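Local coordinates for protein kinectin 1 (Kinesin receptor) (Legionella pneumophila, PDB 4MU6) that is of unknown molecular function but is an effector of Legionella pneumophila, represented here by its largely helical N-terminal coiled-coil domain, at residues 18-32 / 263-277. Residues are numbered along the deposited sequence; the frame is centred on the assembly and turned at random.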
loop_
_atom_site.group_PDB
_atom_site.type_symbol
_atom_site.label_atom_id
_atom_site.label_comp_id
_atom_site.label_asym_id
_atom_site.label_seq_id
_atom_site.Cartn_x
_atom_site.Cartn_y
_atom_site.Cartn_z
ATOM N N ILE A 18 -3.744 -18.523 35.999
ATOM C CA ILE A 18 -3.523 -18.900 37.393
ATOM C C ILE A 18 -4.083 -20.287 37.660
ATOM O O ILE A 18 -3.423 -21.119 38.273
ATOM C CB ILE A 18 -4.182 -17.916 38.355
ATOM C CG1 ILE A 18 -3.425 -16.597 38.331
ATOM C CG2 ILE A 18 -4.224 -18.489 39.791
ATOM C CD1 ILE A 18 -4.200 -15.481 38.959
ATOM N N LYS A 19 -5.307 -20.529 37.198
ATOM C CA LYS A 19 -5.936 -21.829 37.389
ATOM C C LYS A 19 -5.105 -22.951 36.763
ATOM O O LYS A 19 -4.930 -24.016 37.366
ATOM C CB LYS A 19 -7.360 -21.825 36.825
ATOM C CG LYS A 19 -8.378 -21.069 37.678
ATOM C CD LYS A 19 -9.761 -21.188 37.073
ATOM C CE LYS A 19 -10.814 -20.578 37.968
ATOM N NZ LYS A 19 -12.121 -21.282 37.798
ATOM N N GLN A 20 -4.580 -22.703 35.564
ATOM C CA GLN A 20 -3.771 -23.702 34.874
ATOM C C GLN A 20 -2.516 -24.033 35.681
ATOM O O GLN A 20 -2.116 -25.195 35.793
ATOM C CB GLN A 20 -3.413 -23.228 33.461
ATOM C CG GLN A 20 -2.480 -24.164 32.723
ATOM C CD GLN A 20 -3.038 -25.566 32.624
ATOM O OE1 GLN A 20 -4.251 -25.759 32.507
ATOM N NE2 GLN A 20 -2.158 -26.558 32.682
ATOM N N PHE A 21 -1.913 -23.001 36.260
ATOM C CA PHE A 21 -0.737 -23.164 37.100
ATOM C C PHE A 21 -1.078 -23.969 38.356
ATOM O O PHE A 21 -0.347 -24.885 38.731
ATOM C CB PHE A 21 -0.213 -21.781 37.472
ATOM C CG PHE A 21 0.997 -21.793 38.373
ATOM C CD1 PHE A 21 0.853 -21.793 39.757
ATOM C CD2 PHE A 21 2.271 -21.757 37.841
ATOM C CE1 PHE A 21 1.958 -21.775 40.587
ATOM C CE2 PHE A 21 3.381 -21.741 38.666
ATOM C CZ PHE A 21 3.224 -21.758 40.037
ATOM N N LEU A 22 -2.193 -23.626 39.000
ATOM C CA LEU A 22 -2.604 -24.310 40.221
ATOM C C LEU A 22 -3.191 -25.703 39.955
ATOM O O LEU A 22 -3.540 -26.418 40.890
ATOM C CB LEU A 22 -3.562 -23.436 41.046
ATOM C CG LEU A 22 -2.904 -22.190 41.660
ATOM C CD1 LEU A 22 -3.917 -21.211 42.259
ATOM C CD2 LEU A 22 -1.858 -22.584 42.698
ATOM N N ALA A 23 -3.292 -26.092 38.685
ATOM C CA ALA A 23 -3.688 -27.457 38.345
ATOM C C ALA A 23 -2.571 -28.414 38.727
ATOM O O ALA A 23 -2.781 -29.613 38.844
ATOM C CB ALA A 23 -4.001 -27.579 36.869
ATOM N N ASP A 24 -1.376 -27.862 38.909
ATOM C CA ASP A 24 -0.212 -28.610 39.377
ATOM C C ASP A 24 -0.432 -29.132 40.809
ATOM O O ASP A 24 -0.505 -28.368 41.768
ATOM C CB ASP A 24 1.022 -27.707 39.314
ATOM C CG ASP A 24 2.322 -28.472 39.410
ATOM O OD1 ASP A 24 2.381 -29.502 40.120
ATOM O OD2 ASP A 24 3.298 -28.030 38.770
ATOM N N GLU A 25 -0.528 -30.443 40.951
ATOM C CA GLU A 25 -0.814 -31.034 42.246
ATOM C C GLU A 25 0.467 -31.322 43.030
ATOM O O GLU A 25 0.437 -31.942 44.092
ATOM C CB GLU A 25 -1.662 -32.293 42.056
ATOM C CG GLU A 25 -2.900 -32.024 41.201
ATOM C CD GLU A 25 -3.927 -33.140 41.268
ATOM O OE1 GLU A 25 -3.922 -33.899 42.259
ATOM O OE2 GLU A 25 -4.745 -33.252 40.329
ATOM N N GLU A 26 1.589 -30.828 42.518
ATOM C CA GLU A 26 2.899 -31.177 43.057
ATOM C C GLU A 26 3.661 -29.962 43.585
ATOM O O GLU A 26 4.853 -30.051 43.885
ATOM C CB GLU A 26 3.732 -31.876 41.977
ATOM C CG GLU A 26 2.980 -32.960 41.220
ATOM C CD GLU A 26 3.481 -33.160 39.791
ATOM O OE1 GLU A 26 4.257 -32.305 39.290
ATOM O OE2 GLU A 26 3.081 -34.172 39.168
ATOM N N LEU A 27 2.982 -28.826 43.690
ATOM C CA LEU A 27 3.615 -27.616 44.209
ATOM C C LEU A 27 4.080 -27.847 45.653
ATOM O O LEU A 27 3.498 -28.656 46.374
ATOM C CB LEU A 27 2.652 -26.437 44.107
ATOM C CG LEU A 27 2.215 -26.146 42.667
ATOM C CD1 LEU A 27 1.022 -25.167 42.623
ATOM C CD2 LEU A 27 3.397 -25.603 41.854
ATOM N N SER A 28 5.148 -27.168 46.059
ATOM C CA SER A 28 5.775 -27.442 47.353
ATOM C C SER A 28 5.522 -26.324 48.368
ATOM O O SER A 28 5.271 -25.178 47.988
ATOM C CB SER A 28 7.281 -27.616 47.175
ATOM O OG SER A 28 7.871 -26.390 46.780
ATOM N N PHE A 29 5.614 -26.652 49.655
ATOM C CA PHE A 29 5.482 -25.637 50.689
ATOM C C PHE A 29 6.401 -24.420 50.484
ATOM O O PHE A 29 5.931 -23.275 50.455
ATOM C CB PHE A 29 5.712 -26.196 52.100
ATOM C CG PHE A 29 5.775 -25.119 53.134
ATOM C CD1 PHE A 29 4.610 -24.530 53.588
ATOM C CD2 PHE A 29 6.996 -24.625 53.572
ATOM C CE1 PHE A 29 4.654 -23.487 54.484
ATOM C CE2 PHE A 29 7.048 -23.576 54.475
ATOM C CZ PHE A 29 5.875 -23.009 54.936
ATOM N N SER A 30 7.706 -24.661 50.375
ATOM C CA SER A 30 8.665 -23.550 50.304
ATOM C C SER A 30 8.505 -22.743 49.018
ATOM O O SER A 30 8.682 -21.522 49.015
ATOM C CB SER A 30 10.114 -24.024 50.506
ATOM O OG SER A 30 10.436 -25.098 49.644
ATOM N N GLY A 31 8.149 -23.420 47.931
ATOM C CA GLY A 31 7.806 -22.730 46.703
ATOM C C GLY A 31 6.658 -21.753 46.911
ATOM O O GLY A 31 6.767 -20.557 46.614
ATOM N N LEU A 32 5.549 -22.264 47.428
ATOM C CA LEU A 32 4.357 -21.449 47.578
ATOM C C LEU A 32 4.573 -20.336 48.601
ATOM O O LEU A 32 4.143 -19.198 48.382
ATOM C CB LEU A 32 3.150 -22.323 47.916
ATOM C CG LEU A 32 2.687 -23.121 46.689
ATOM C CD1 LEU A 32 1.676 -24.188 47.063
ATOM C CD2 LEU A 32 2.105 -22.180 45.642
ATOM N N PHE A 263 -3.870 -14.407 42.354
ATOM C CA PHE A 263 -3.201 -15.649 42.699
ATOM C C PHE A 263 -3.475 -16.038 44.155
ATOM O O PHE A 263 -3.682 -17.211 44.477
ATOM C CB PHE A 263 -1.699 -15.514 42.482
ATOM C CG PHE A 263 -0.910 -16.706 42.954
ATOM C CD1 PHE A 263 -0.810 -17.844 42.165
ATOM C CD2 PHE A 263 -0.256 -16.684 44.178
ATOM C CE1 PHE A 263 -0.072 -18.948 42.590
ATOM C CE2 PHE A 263 0.478 -17.778 44.605
ATOM C CZ PHE A 263 0.575 -18.909 43.813
ATOM N N LEU A 264 -3.453 -15.039 45.028
ATOM C CA LEU A 264 -3.707 -15.257 46.445
ATOM C C LEU A 264 -5.119 -15.824 46.650
ATOM O O LEU A 264 -5.302 -16.796 47.384
ATOM C CB LEU A 264 -3.484 -13.958 47.223
ATOM C CG LEU A 264 -2.722 -14.123 48.541
ATOM C CD1 LEU A 264 -1.315 -14.674 48.304
ATOM C CD2 LEU A 264 -2.679 -12.807 49.325
ATOM N N GLU A 265 -6.102 -15.237 45.971
ATOM C CA GLU A 265 -7.486 -15.731 45.995
ATOM C C GLU A 265 -7.595 -17.178 45.527
ATOM O O GLU A 265 -8.261 -18.013 46.154
ATOM C CB GLU A 265 -8.385 -14.865 45.096
ATOM C CG GLU A 265 -8.683 -13.473 45.621
ATOM C CD GLU A 265 -9.706 -13.473 46.748
ATOM O OE1 GLU A 265 -10.434 -14.480 46.887
ATOM O OE2 GLU A 265 -9.780 -12.469 47.496
ATOM N N GLU A 266 -6.954 -17.479 44.404
ATOM C CA GLU A 266 -7.079 -18.810 43.838
ATOM C C GLU A 266 -6.307 -19.832 44.647
ATOM O O GLU A 266 -6.633 -21.004 44.629
ATOM C CB GLU A 266 -6.619 -18.832 42.382
ATOM C CG GLU A 266 -7.612 -18.197 41.431
ATOM C CD GLU A 266 -8.937 -18.929 41.417
ATOM O OE1 GLU A 266 -8.925 -20.169 41.573
ATOM O OE2 GLU A 266 -9.987 -18.267 41.258
ATOM N N LEU A 267 -5.276 -19.377 45.346
ATOM C CA LEU A 267 -4.404 -20.280 46.069
ATOM C C LEU A 267 -5.158 -20.782 47.282
ATOM O O LEU A 267 -5.046 -21.956 47.658
ATOM C CB LEU A 267 -3.143 -19.554 46.515
ATOM C CG LEU A 267 -2.230 -20.368 47.428
ATOM C CD1 LEU A 267 -1.705 -21.587 46.669
ATOM C CD2 LEU A 267 -1.086 -19.512 47.943
ATOM N N GLN A 268 -5.928 -19.875 47.878
ATOM C CA GLN A 268 -6.780 -20.197 49.010
ATOM C C GLN A 268 -7.718 -21.335 48.600
ATOM O O GLN A 268 -7.831 -22.342 49.312
ATOM C CB GLN A 268 -7.550 -18.952 49.470
ATOM C CG GLN A 268 -8.325 -19.112 50.769
ATOM C CD GLN A 268 -7.439 -19.078 52.016
ATOM O OE1 GLN A 268 -6.793 -20.071 52.360
ATOM N NE2 GLN A 268 -7.420 -17.935 52.702
ATOM N N LYS A 269 -8.345 -21.198 47.430
ATOM C CA LYS A 269 -9.239 -22.240 46.914
ATOM C C LYS A 269 -8.509 -23.558 46.734
ATOM O O LYS A 269 -8.983 -24.600 47.172
ATOM C CB LYS A 269 -9.888 -21.811 45.598
ATOM C CG LYS A 269 -10.817 -20.618 45.740
ATOM C CD LYS A 269 -11.029 -19.887 44.427
ATOM C CE LYS A 269 -11.939 -20.654 43.475
ATOM N NZ LYS A 269 -12.099 -19.966 42.145
ATOM N N TYR A 270 -7.355 -23.501 46.080
ATOM C CA TYR A 270 -6.480 -24.652 45.904
ATOM C C TYR A 270 -6.143 -25.318 47.238
ATOM O O TYR A 270 -6.080 -26.549 47.334
ATOM C CB TYR A 270 -5.202 -24.173 45.233
ATOM C CG TYR A 270 -4.085 -25.166 45.103
ATOM C CD1 TYR A 270 -3.995 -25.990 43.986
ATOM C CD2 TYR A 270 -3.072 -25.240 46.057
ATOM C CE1 TYR A 270 -2.948 -26.883 43.837
ATOM C CE2 TYR A 270 -2.017 -26.133 45.915
ATOM C CZ TYR A 270 -1.963 -26.949 44.795
ATOM O OH TYR A 270 -0.924 -27.839 44.620
ATOM N N LEU A 271 -5.926 -24.500 48.263
ATOM C CA LEU A 271 -5.561 -25.011 49.578
ATOM C C LEU A 271 -6.744 -25.636 50.322
ATOM O O LEU A 271 -6.570 -26.258 51.374
ATOM C CB LEU A 271 -4.924 -23.906 50.427
ATOM C CG LEU A 271 -3.523 -23.438 50.009
ATOM C CD1 LEU A 271 -3.000 -22.450 51.032
ATOM C CD2 LEU A 271 -2.565 -24.621 49.868
ATOM N N ASN A 272 -7.943 -25.479 49.771
ATOM C CA ASN A 272 -9.139 -25.996 50.416
ATOM C C ASN A 272 -9.699 -27.183 49.644
ATOM O O ASN A 272 -10.474 -27.968 50.176
ATOM C CB ASN A 272 -10.211 -24.904 50.517
ATOM C CG ASN A 272 -9.871 -23.809 51.524
ATOM O OD1 ASN A 272 -9.260 -24.048 52.572
ATOM N ND2 ASN A 272 -10.303 -22.601 51.218
ATOM N N LYS A 273 -9.313 -27.303 48.380
ATOM C CA LYS A 273 -9.847 -28.333 47.500
ATOM C C LYS A 273 -9.189 -29.683 47.752
ATOM O O LYS A 273 -9.763 -30.725 47.425
ATOM C CB LYS A 273 -9.616 -27.956 46.039
ATOM C CG LYS A 273 -10.526 -26.883 45.478
ATOM C CD LYS A 273 -9.823 -26.100 44.353
ATOM C CE LYS A 273 -9.047 -27.014 43.392
ATOM N NZ LYS A 273 -8.238 -26.242 42.392
ATOM N N LYS A 274 -7.978 -29.652 48.305
ATOM C CA LYS A 274 -7.182 -30.855 48.558
ATOM C C LYS A 274 -6.671 -31.601 47.311
ATOM O O LYS A 274 -6.201 -32.734 47.419
ATOM C CB LYS A 274 -7.922 -31.825 49.485
ATOM C CG LYS A 274 -8.457 -31.174 50.743
ATOM C CD LYS A 274 -9.037 -32.209 51.680
ATOM C CE LYS A 274 -9.426 -31.587 53.000
ATOM N NZ LYS A 274 -9.683 -32.644 54.016
ATOM N N LYS A 275 -6.756 -30.983 46.136
ATOM C CA LYS A 275 -6.104 -31.555 44.957
ATOM C C LYS A 275 -4.641 -31.117 44.935
ATOM O O LYS A 275 -4.226 -30.320 44.088
ATOM C CB LYS A 275 -6.810 -31.140 43.663
ATOM C CG LYS A 275 -8.247 -31.617 43.559
ATOM C CD LYS A 275 -8.761 -31.509 42.137
ATOM C CE LYS A 275 -8.110 -32.551 41.245
ATOM N NZ LYS A 275 -8.362 -33.937 41.740
ATOM N N HIS A 276 -3.869 -31.633 45.884
ATOM C CA HIS A 276 -2.483 -31.215 46.073
ATOM C C HIS A 276 -1.797 -32.241 46.966
ATOM O O HIS A 276 -2.439 -33.176 47.431
ATOM C CB HIS A 276 -2.415 -29.809 46.697
ATOM C CG HIS A 276 -3.051 -29.720 48.055
ATOM N ND1 HIS A 276 -2.515 -30.330 49.168
ATOM C CD2 HIS A 276 -4.181 -29.099 48.472
ATOM C CE1 HIS A 276 -3.291 -30.096 50.214
ATOM N NE2 HIS A 276 -4.308 -29.347 49.819
ATOM N N THR A 277 -0.504 -32.055 47.219
ATOM C CA THR A 277 0.294 -33.042 47.943
ATOM C C THR A 277 0.855 -32.470 49.247
ATOM O O THR A 277 1.816 -32.995 49.829
ATOM C CB THR A 277 1.441 -33.583 47.057
ATOM O OG1 THR A 277 2.056 -32.496 46.353
ATOM C CG2 THR A 277 0.900 -34.569 46.040
HETATM O O HOH W 1 -4.994 -28.620 41.726
HETATM O O HOH W 2 0.973 -29.645 46.202
HETATM O O HOH W 3 4.321 -30.851 47.850
#
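Leu22 lays its CD2 methyl over one face of the Tyr270 ring, 4.3 Å from the centroid and offset toward the rim, a CH-pi contact. The same side chain is a knob in the hole formed by Phe263, Glu266, Leu267 and Tyr270, with CD1 against the aliphatic base of Glu266. Phe263 answers as a knob among Ile18, Phe21, Leu22 and Leu32: CD2 of Leu32 meets CZ of Phe263 at the ring edge, 4.0 Å away. The Tyr270 ring, its CG trans to N (chi1 173°), reaches the loop between the two N-terminal helices, where its OH donates to Asp24 O over 2.9 Å, in the carbonyl plane. Past the helix end, Thr277 OG1 donates to a lone pair of Glu25 O at 2.8 Å. One water links Leu27 O, Tyr270 OH and Thr277 N; another joins Leu22 O to Lys275 O. The Glu266 carboxylate, salt-bridged to Lys269 in its own helix, is flanked by the aliphatic chain of Lys19. Ile45 of helix 43-105 also touches Ile18, Phe21 and Phe263. Segments 18-22 and 263-273 cross at -36°; helices 10-22 and 29-38 both pack on helix 227-273, characteristic of a small helical bundle, here ending the elongated coiled-coil domain.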